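Local coordinates for amine Dehydrogenase (Pseudomonas putida, PDB 1JMX), which forms the beta-propeller subunit of a three-chain enzyme that probably oxidises primary amines and passes the electrons on to heme c, at residues Pro20-Val25 with Ser36-Asp41; Pro45-Met50 with Thr341-Val346. All blocks are in the same frame, centred on the assembly; numbering follows the deposited sequence.

In the fold
The first strand of the chain is 12-18, after which it turns outward into the hairpin of strands 22-27 and 32-38. Contact 1 closes this hairpin, bringing 36-41 back beside 20-25 after only ten intervening residues. From there the chain crosses to 47-50, the innermost strand of the next propeller blade. Contact 2 stays open until the chain has gone round the other blades, when 341-346 arrives beside 45-50 some 290 residues later. The two contacts therefore follow in series, neither nested nor crossed. Strand 345-348 pairs with 12-18 to complete the blade that holds contact 1, a closure of the velcro type, so contact 1 shapes that blade while contact 2 joins it to its neighbour.

Contact 1 of 2, residues Pro20-Val25 with Ser36-Asp41; sequences PNNLHV and SCVMPD
The outer beta hairpin of the propeller blade that unites the two chain ends is made here, strand 22-27 pairing antiparallel with the edge strand 32-38. Leu23 and Cys37 form its hydrogen-bonded pair: Cys37 N reaches Leu23 O at 2.7 Å, and Leu23 N reaches Cys37 O at 2.9 Å. Asn22 with Val38 and His24 with Ser36 are the flanking non-hydrogen-bonded pairs, their side chains on the face away from Leu23 and Cys37. Past the strand end the pairing runs on, with Met39 N meeting Asn21 O at 2.7 Å almost head-on to the carbonyl (C=O...N angle 174°).

The Leu23 face turns to the next blade, where Ala57 and Val59 receive Leu23. Met39 crosses both Asn21 and Leu23 at about a right angle. Its sulfur packs on the leucine stem, SD lying 4.0 Å from Leu23 CB, and a bend at the last torsion (chi3 -66°) brings the methyl to the Asn21 amide and Asn22 O, CE standing 3.5 Å from Asn21 OD1. Cys37 SG leaves the pair altogether to form the disulfide with Cys75, just before strand 76-82, the outermost of that next blade.

Beyond the strands, the Asn21 side chain continues the contact. With CG swung far from the backbone N (chi1 -150°), its amide reaches the carbonyl oxygens of Met39-Asp41, and ND2 makes a weak hydrogen bond to Pro40 O at 3.1 Å. The other end of the amide, OD1, accepts from Asn61 of the next blade, while Asp41 OD2 pairs with Tyr68 OH there. One buried amide is thus engaged at both ends, though weakly at ND2, which should restrict its rotation; its OD1 bond to Asn61 and the Cys37-Cys75 disulfide tie the hairpin to the neighbouring blade, one by a hydrogen bond and the other covalently.

Contact 2 of 2, residues Pro45-Met50 with Thr341-Val346; sequences PGTAMM and TTTPQV
Water rather than direct pairing carries the polar link between Pro45-Met50 and Thr341-Val346: no clear hydrogen bond joins them, yet three waters bridge the two segments. These lead into the innermost strands of two adjacent beta-propeller blades and run nearly parallel, their directions 7° apart. On the Pro45-Met50 side, Gly46 and Thr47 both face Leu60 in a G1 beta bulge.

One water donates to Pro45 O and accepts from Thr341 OG1 at 2.6 Å, a hydroxyl also hydrogen-bonded to Tyr95. A second takes the hydroxyl of Thr47 and donates to Thr341 O, 2.5 Å away. With OG1 beside the backbone N (chi1 -59°), CG2 of Thr47 lies anti to that N and meets Thr343 CG2, methyl to methyl at 3.7 Å. Farther along, Gln345 reaches across to Ala48, its CG 3.9 Å from Ala48 O, and lies alongside Met49. An alanine here would strip away this reach and is likely to open a gap between Ala48, Met49 and Gln204. The third water accepts from Ala48 N, is hydrogen-bonded to Thr342 OG1 at 2.9 Å, a hydroxyl also hydrogen-bonded to Thr17, and donates to Thr343 O at 2.8 Å.

Contact 1 of 2, residues Pro20-Val25 with Ser36-Asp41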
ATOM      1  N   PRO B  20     -25.074   0.613  -1.995  1.00 23.58           N
ATOM      2  CA  PRO B  20     -25.650   0.205  -3.293  1.00 21.41           C
ATOM      3  C   PRO B  20     -25.761   1.475  -4.154  1.00 19.97           C
ATOM      4  O   PRO B  20     -24.921   1.708  -5.029  1.00 20.69           O
ATOM      5  CB  PRO B  20     -26.996  -0.398  -2.888  1.00 21.61           C
ATOM      6  CG  PRO B  20     -26.710  -0.970  -1.558  1.00 19.55           C
ATOM      7  CD  PRO B  20     -25.882   0.100  -0.879  1.00 20.48           C
ATOM      8  N   ASN B  21     -26.620   2.387  -3.707  1.00 17.96           N
ATOM      9  CA  ASN B  21     -26.813   3.701  -4.307  1.00 15.71           C
ATOM     10  C   ASN B  21     -28.093   4.298  -3.761  1.00 14.75           C
ATOM     11  O   ASN B  21     -28.944   4.744  -4.511  1.00 15.20           O
ATOM     12  CB  ASN B  21     -26.842   3.660  -5.837  1.00 15.46           C
ATOM     13  CG  ASN B  21     -26.328   4.943  -6.450  1.00 14.64           C
ATOM     14  OD1 ASN B  21     -25.721   5.761  -5.763  1.00 13.05           O
ATOM     15  ND2 ASN B  21     -26.551   5.122  -7.743  1.00 14.38           N
ATOM     16  N   ASN B  22     -28.218   4.299  -2.438  1.00 14.65           N
ATOM     17  CA  ASN B  22     -29.412   4.822  -1.785  1.00 15.27           C
ATOM     18  C   ASN B  22     -29.172   6.154  -1.101  1.00 14.73           C
ATOM     19  O   ASN B  22     -28.054   6.486  -0.706  1.00 15.36           O
ATOM     20  CB  ASN B  22     -29.922   3.878  -0.680  1.00 15.92           C
ATOM     21  CG  ASN B  22     -29.920   2.422  -1.076  1.00 18.60           C
ATOM     22  OD1 ASN B  22     -30.293   2.061  -2.194  1.00 20.54           O
ATOM     23  ND2 ASN B  22     -29.518   1.562  -0.135  1.00 19.50           N
ATOM     24  N   LEU B  23     -30.261   6.885  -0.931  1.00 14.54           N
ATOM     25  CA  LEU B  23     -30.262   8.147  -0.217  1.00 15.50           C
ATOM     26  C   LEU B  23     -31.417   7.888   0.728  1.00 15.32           C
ATOM     27  O   LEU B  23     -32.530   7.606   0.294  1.00 17.24           O
ATOM     28  CB  LEU B  23     -30.569   9.330  -1.137  1.00 16.02           C
ATOM     29  CG  LEU B  23     -30.567  10.725  -0.494  1.00 18.54           C
ATOM     30  CD1 LEU B  23     -30.366  11.782  -1.563  1.00 19.02           C
ATOM     31  CD2 LEU B  23     -31.867  10.991   0.272  1.00 19.24           C
ATOM     32  N   HIS B  24     -31.131   7.894   2.019  1.00 15.38           N
ATOM     33  CA  HIS B  24     -32.152   7.644   3.018  1.00 13.97           C
ATOM     34  C   HIS B  24     -32.504   8.896   3.773  1.00 14.31           C
ATOM     35  O   HIS B  24     -31.653   9.746   4.020  1.00 15.11           O
ATOM     36  CB  HIS B  24     -31.667   6.593   4.009  1.00 13.67           C
ATOM     37  CG  HIS B  24     -31.268   5.307   3.367  1.00 13.21           C
ATOM     38  ND1 HIS B  24     -29.955   4.914   3.242  1.00 14.23           N
ATOM     39  CD2 HIS B  24     -32.010   4.330   2.797  1.00 13.88           C
ATOM     40  CE1 HIS B  24     -29.906   3.749   2.623  1.00 14.55           C
ATOM     41  NE2 HIS B  24     -31.139   3.374   2.341  1.00 15.61           N
ATOM     42  N   VAL B  25     -33.777   9.016   4.115  1.00 14.66           N
ATOM     43  CA  VAL B  25     -34.252  10.148   4.887  1.00 14.29           C
ATOM     44  C   VAL B  25     -34.526   9.592   6.279  1.00 14.81           C
ATOM     45  O   VAL B  25     -35.266   8.621   6.441  1.00 14.63           O
ATOM     46  CB  VAL B  25     -35.544  10.756   4.299  1.00 14.38           C
ATOM     47  CG1 VAL B  25     -35.968  11.961   5.119  1.00 13.84           C
ATOM     48  CG2 VAL B  25     -35.322  11.166   2.856  1.00 12.73           C
ATOM     49  N   SER B  36     -36.598   5.903   1.647  1.00 19.52           N
ATOM     50  CA  SER B  36     -35.363   5.625   0.931  1.00 19.51           C
ATOM     51  C   SER B  36     -35.570   5.905  -0.544  1.00 19.55           C
ATOM     52  O   SER B  36     -36.632   5.631  -1.094  1.00 19.49           O
ATOM     53  CB  SER B  36     -34.958   4.157   1.115  1.00 18.70           C
ATOM     54  OG  SER B  36     -34.835   3.830   2.490  1.00 19.99           O
ATOM     55  N   CYS B  37     -34.550   6.464  -1.180  1.00 19.72           N
ATOM     56  CA  CYS B  37     -34.605   6.779  -2.598  1.00 19.04           C
ATOM     57  C   CYS B  37     -33.444   6.073  -3.269  1.00 19.44           C
ATOM     58  O   CYS B  37     -32.324   6.103  -2.768  1.00 20.12           O
ATOM     59  CB  CYS B  37     -34.436   8.289  -2.846  1.00 18.86           C
ATOM     60  SG  CYS B  37     -35.723   9.444  -2.254  1.00 18.80           S
ATOM     61  N   VAL B  38     -33.712   5.398  -4.375  1.00 20.05           N
ATOM     62  CA  VAL B  38     -32.638   4.757  -5.112  1.00 20.39           C
ATOM     63  C   VAL B  38     -32.094   5.844  -6.043  1.00 20.24           C
ATOM     64  O   VAL B  38     -32.857   6.590  -6.667  1.00 20.20           O
ATOM     65  CB  VAL B  38     -33.131   3.544  -5.920  1.00 20.55           C
ATOM     66  CG1 VAL B  38     -31.990   2.936  -6.706  1.00 19.66           C
ATOM     67  CG2 VAL B  38     -33.715   2.510  -4.980  1.00 21.80           C
ATOM     68  N   MET B  39     -30.775   5.986  -6.057  1.00 19.07           N
ATOM     69  CA  MET B  39     -30.127   6.982  -6.881  1.00 16.71           C
ATOM     70  C   MET B  39     -29.675   6.446  -8.230  1.00 15.54           C
ATOM     71  O   MET B  39     -29.404   5.255  -8.391  1.00 15.47           O
ATOM     72  CB  MET B  39     -28.978   7.637  -6.119  1.00 17.52           C
ATOM     73  CG  MET B  39     -29.467   8.489  -4.974  1.00 16.98           C
ATOM     74  SD  MET B  39     -28.182   9.523  -4.332  1.00 20.64           S
ATOM     75  CE  MET B  39     -27.073   8.273  -3.653  1.00 18.39           C
ATOM     76  N   PRO B  40     -29.634   7.329  -9.235  1.00 14.66           N
ATOM     77  CA  PRO B  40     -29.226   6.956 -10.584  1.00 14.49           C
ATOM     78  C   PRO B  40     -27.733   6.692 -10.720  1.00 14.01           C
ATOM     79  O   PRO B  40     -26.915   7.219  -9.970  1.00 12.68           O
ATOM     80  CB  PRO B  40     -29.657   8.164 -11.403  1.00 13.80           C
ATOM     81  CG  PRO B  40     -29.432   9.291 -10.452  1.00 14.29           C
ATOM     82  CD  PRO B  40     -29.990   8.760  -9.171  1.00 14.69           C
ATOM     83  N   ASP B  41     -27.404   5.871 -11.705  1.00 13.96           N
ATOM     84  CA  ASP B  41     -26.032   5.500 -12.010  1.00 16.68           C
ATOM     85  C   ASP B  41     -25.310   4.745 -10.888  1.00 15.58           C
ATOM     86  O   ASP B  41     -25.885   3.820 -10.306  1.00 14.89           O
ATOM     87  CB  ASP B  41     -25.265   6.726 -12.519  1.00 16.56           C
ATOM     88  CG  ASP B  41     -25.890   7.312 -13.782  1.00 17.75           C
ATOM     89  OD1 ASP B  41     -26.512   6.548 -14.554  1.00 16.49           O
ATOM     90  OD2 ASP B  41     -25.776   8.537 -13.999  1.00 19.08           O
TER

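Contact 2 of 2, residues Pro45-Met50 with Thr341-Val346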
ATOM      1  N   PRO B  45     -18.727   9.692  -4.573  1.00 10.65           N
ATOM      2  CA  PRO B  45     -18.628   9.438  -3.131  1.00  8.61           C
ATOM      3  C   PRO B  45     -19.980   9.410  -2.425  1.00  8.80           C
ATOM      4  O   PRO B  45     -20.093   8.931  -1.300  1.00  9.55           O
ATOM      5  CB  PRO B  45     -17.792  10.614  -2.649  1.00 10.09           C
ATOM      6  CG  PRO B  45     -18.253  11.728  -3.530  1.00 10.47           C
ATOM      7  CD  PRO B  45     -18.305  11.071  -4.891  1.00  9.62           C
ATOM      8  N   GLY B  46     -21.004   9.913  -3.101  1.00  9.02           N
ATOM      9  CA  GLY B  46     -22.329   9.955  -2.519  1.00  8.90           C
ATOM     10  C   GLY B  46     -22.492  11.145  -1.592  1.00  8.02           C
ATOM     11  O   GLY B  46     -23.446  11.214  -0.839  1.00  9.92           O
ATOM     12  N   THR B  47     -21.567  12.089  -1.659  1.00  8.01           N
ATOM     13  CA  THR B  47     -21.607  13.274  -0.815  1.00 10.37           C
ATOM     14  C   THR B  47     -22.791  14.166  -1.177  1.00 12.60           C
ATOM     15  O   THR B  47     -22.901  14.625  -2.318  1.00 13.21           O
ATOM     16  CB  THR B  47     -20.302  14.076  -0.947  1.00  9.32           C
ATOM     17  OG1 THR B  47     -19.202  13.247  -0.562  1.00 10.65           O
ATOM     18  CG2 THR B  47     -20.330  15.318  -0.061  1.00 10.34           C
ATOM     19  N   ALA B  48     -23.653  14.436  -0.196  1.00 12.26           N
ATOM     20  CA  ALA B  48     -24.838  15.260  -0.423  1.00 14.00           C
ATOM     21  C   ALA B  48     -24.935  16.524   0.419  1.00 14.95           C
ATOM     22  O   ALA B  48     -24.354  16.624   1.504  1.00 15.72           O
ATOM     23  CB  ALA B  48     -26.104  14.428  -0.236  1.00 12.82           C
ATOM     24  N   MET B  49     -25.664  17.496  -0.126  1.00 16.54           N
ATOM     25  CA  MET B  49     -25.938  18.774   0.527  1.00 16.93           C
ATOM     26  C   MET B  49     -27.342  19.211   0.133  1.00 15.81           C
ATOM     27  O   MET B  49     -27.739  19.079  -1.023  1.00 15.60           O
ATOM     28  CB  MET B  49     -24.943  19.856   0.112  1.00 18.21           C
ATOM     29  CG  MET B  49     -23.576  19.737   0.756  1.00 20.91           C
ATOM     30  SD  MET B  49     -22.625  21.256   0.598  1.00 25.75           S
ATOM     31  CE  MET B  49     -21.762  20.974  -0.901  1.00 22.73           C
ATOM     32  N   MET B  50     -28.097  19.696   1.112  1.00 15.72           N
ATOM     33  CA  MET B  50     -29.459  20.165   0.895  1.00 15.82           C
ATOM     34  C   MET B  50     -29.500  21.550   0.266  1.00 15.79           C
ATOM     35  O   MET B  50     -28.726  22.432   0.640  1.00 16.20           O
ATOM     36  CB  MET B  50     -30.219  20.191   2.221  1.00 14.92           C
ATOM     37  CG  MET B  50     -30.556  18.821   2.753  1.00 15.14           C
ATOM     38  SD  MET B  50     -31.449  17.870   1.520  1.00 17.25           S
ATOM     39  CE  MET B  50     -33.014  18.739   1.494  1.00 15.91           C
ATOM     40  N   THR B 341     -17.575   7.359   2.701  1.00 11.86           N
ATOM     41  CA  THR B 341     -17.255   8.763   3.009  1.00 11.69           C
ATOM     42  C   THR B 341     -18.422   9.746   3.000  1.00 12.18           C
ATOM     43  O   THR B 341     -18.206  10.950   2.953  1.00 12.56           O
ATOM     44  CB  THR B 341     -16.149   9.324   2.084  1.00 12.13           C
ATOM     45  OG1 THR B 341     -16.620   9.354   0.732  1.00 12.72           O
ATOM     46  CG2 THR B 341     -14.884   8.474   2.176  1.00 11.87           C
ATOM     47  N   THR B 342     -19.649   9.233   3.061  1.00 12.70           N
ATOM     48  CA  THR B 342     -20.852  10.069   3.064  1.00 13.44           C
ATOM     49  C   THR B 342     -20.904  11.016   4.268  1.00 13.24           C
ATOM     50  O   THR B 342     -20.358  10.713   5.329  1.00 14.69           O
ATOM     51  CB  THR B 342     -22.127   9.190   3.090  1.00 13.68           C
ATOM     52  OG1 THR B 342     -23.267   9.988   2.769  1.00 15.13           O
ATOM     53  CG2 THR B 342     -22.343   8.593   4.469  1.00 14.31           C
ATOM     54  N   THR B 343     -21.556  12.163   4.096  1.00 13.52           N
ATOM     55  CA  THR B 343     -21.704  13.123   5.191  1.00 14.32           C
ATOM     56  C   THR B 343     -23.176  13.363   5.555  1.00 14.12           C
ATOM     57  O   THR B 343     -23.971  13.815   4.729  1.00 14.42           O
ATOM     58  CB  THR B 343     -20.907  14.470   4.942  1.00 13.35           C
ATOM     59  OG1 THR B 343     -21.440  15.522   5.753  1.00 16.55           O
ATOM     60  CG2 THR B 343     -20.939  14.886   3.528  1.00 15.51           C
ATOM     61  N   PRO B 344     -23.577  12.946   6.772  1.00 13.81           N
ATOM     62  CA  PRO B 344     -24.936  13.094   7.299  1.00 14.31           C
ATOM     63  C   PRO B 344     -25.321  14.569   7.352  1.00 13.73           C
ATOM     64  O   PRO B 344     -24.649  15.366   7.992  1.00 13.08           O
ATOM     65  CB  PRO B 344     -24.816  12.499   8.699  1.00 15.24           C
ATOM     66  CG  PRO B 344     -23.775  11.444   8.518  1.00 15.95           C
ATOM     67  CD  PRO B 344     -22.747  12.176   7.712  1.00 15.38           C
ATOM     68  N   GLN B 345     -26.425  14.905   6.699  1.00 14.98           N
ATOM     69  CA  GLN B 345     -26.909  16.281   6.606  1.00 16.12           C
ATOM     70  C   GLN B 345     -28.275  16.479   7.292  1.00 16.34           C
ATOM     71  O   GLN B 345     -29.261  15.834   6.926  1.00 16.61           O
ATOM     72  CB  GLN B 345     -26.996  16.644   5.123  1.00 17.02           C
ATOM     73  CG  GLN B 345     -26.233  17.869   4.689  1.00 18.71           C
ATOM     74  CD  GLN B 345     -24.770  17.857   5.061  1.00 15.79           C
ATOM     75  OE1 GLN B 345     -23.905  17.584   4.232  1.00 18.12           O
ATOM     76  NE2 GLN B 345     -24.479  18.246   6.287  1.00 15.15           N
ATOM     77  N   VAL B 346     -28.322  17.381   8.273  1.00 16.92           N
ATOM     78  CA  VAL B 346     -29.542  17.666   9.037  1.00 17.89           C
ATOM     79  C   VAL B 346     -30.242  18.969   8.589  1.00 18.00           C
ATOM     80  O   VAL B 346     -29.590  19.997   8.380  1.00 18.37           O
ATOM     81  CB  VAL B 346     -29.227  17.720  10.572  1.00 17.77           C
ATOM     82  CG1 VAL B 346     -30.496  17.918  11.385  1.00 19.44           C
ATOM     83  CG2 VAL B 346     -28.538  16.447  11.010  1.00 17.86           C
TER
HETATM   84  O   HOH W   1     -18.005   7.449  -0.417  1.00  8.32           O
HETATM   85  O   HOH W   2     -18.349  13.346   2.096  1.00 14.22           O
HETATM   86  O   HOH W   3     -23.775  12.725   2.155  1.00  8.89           O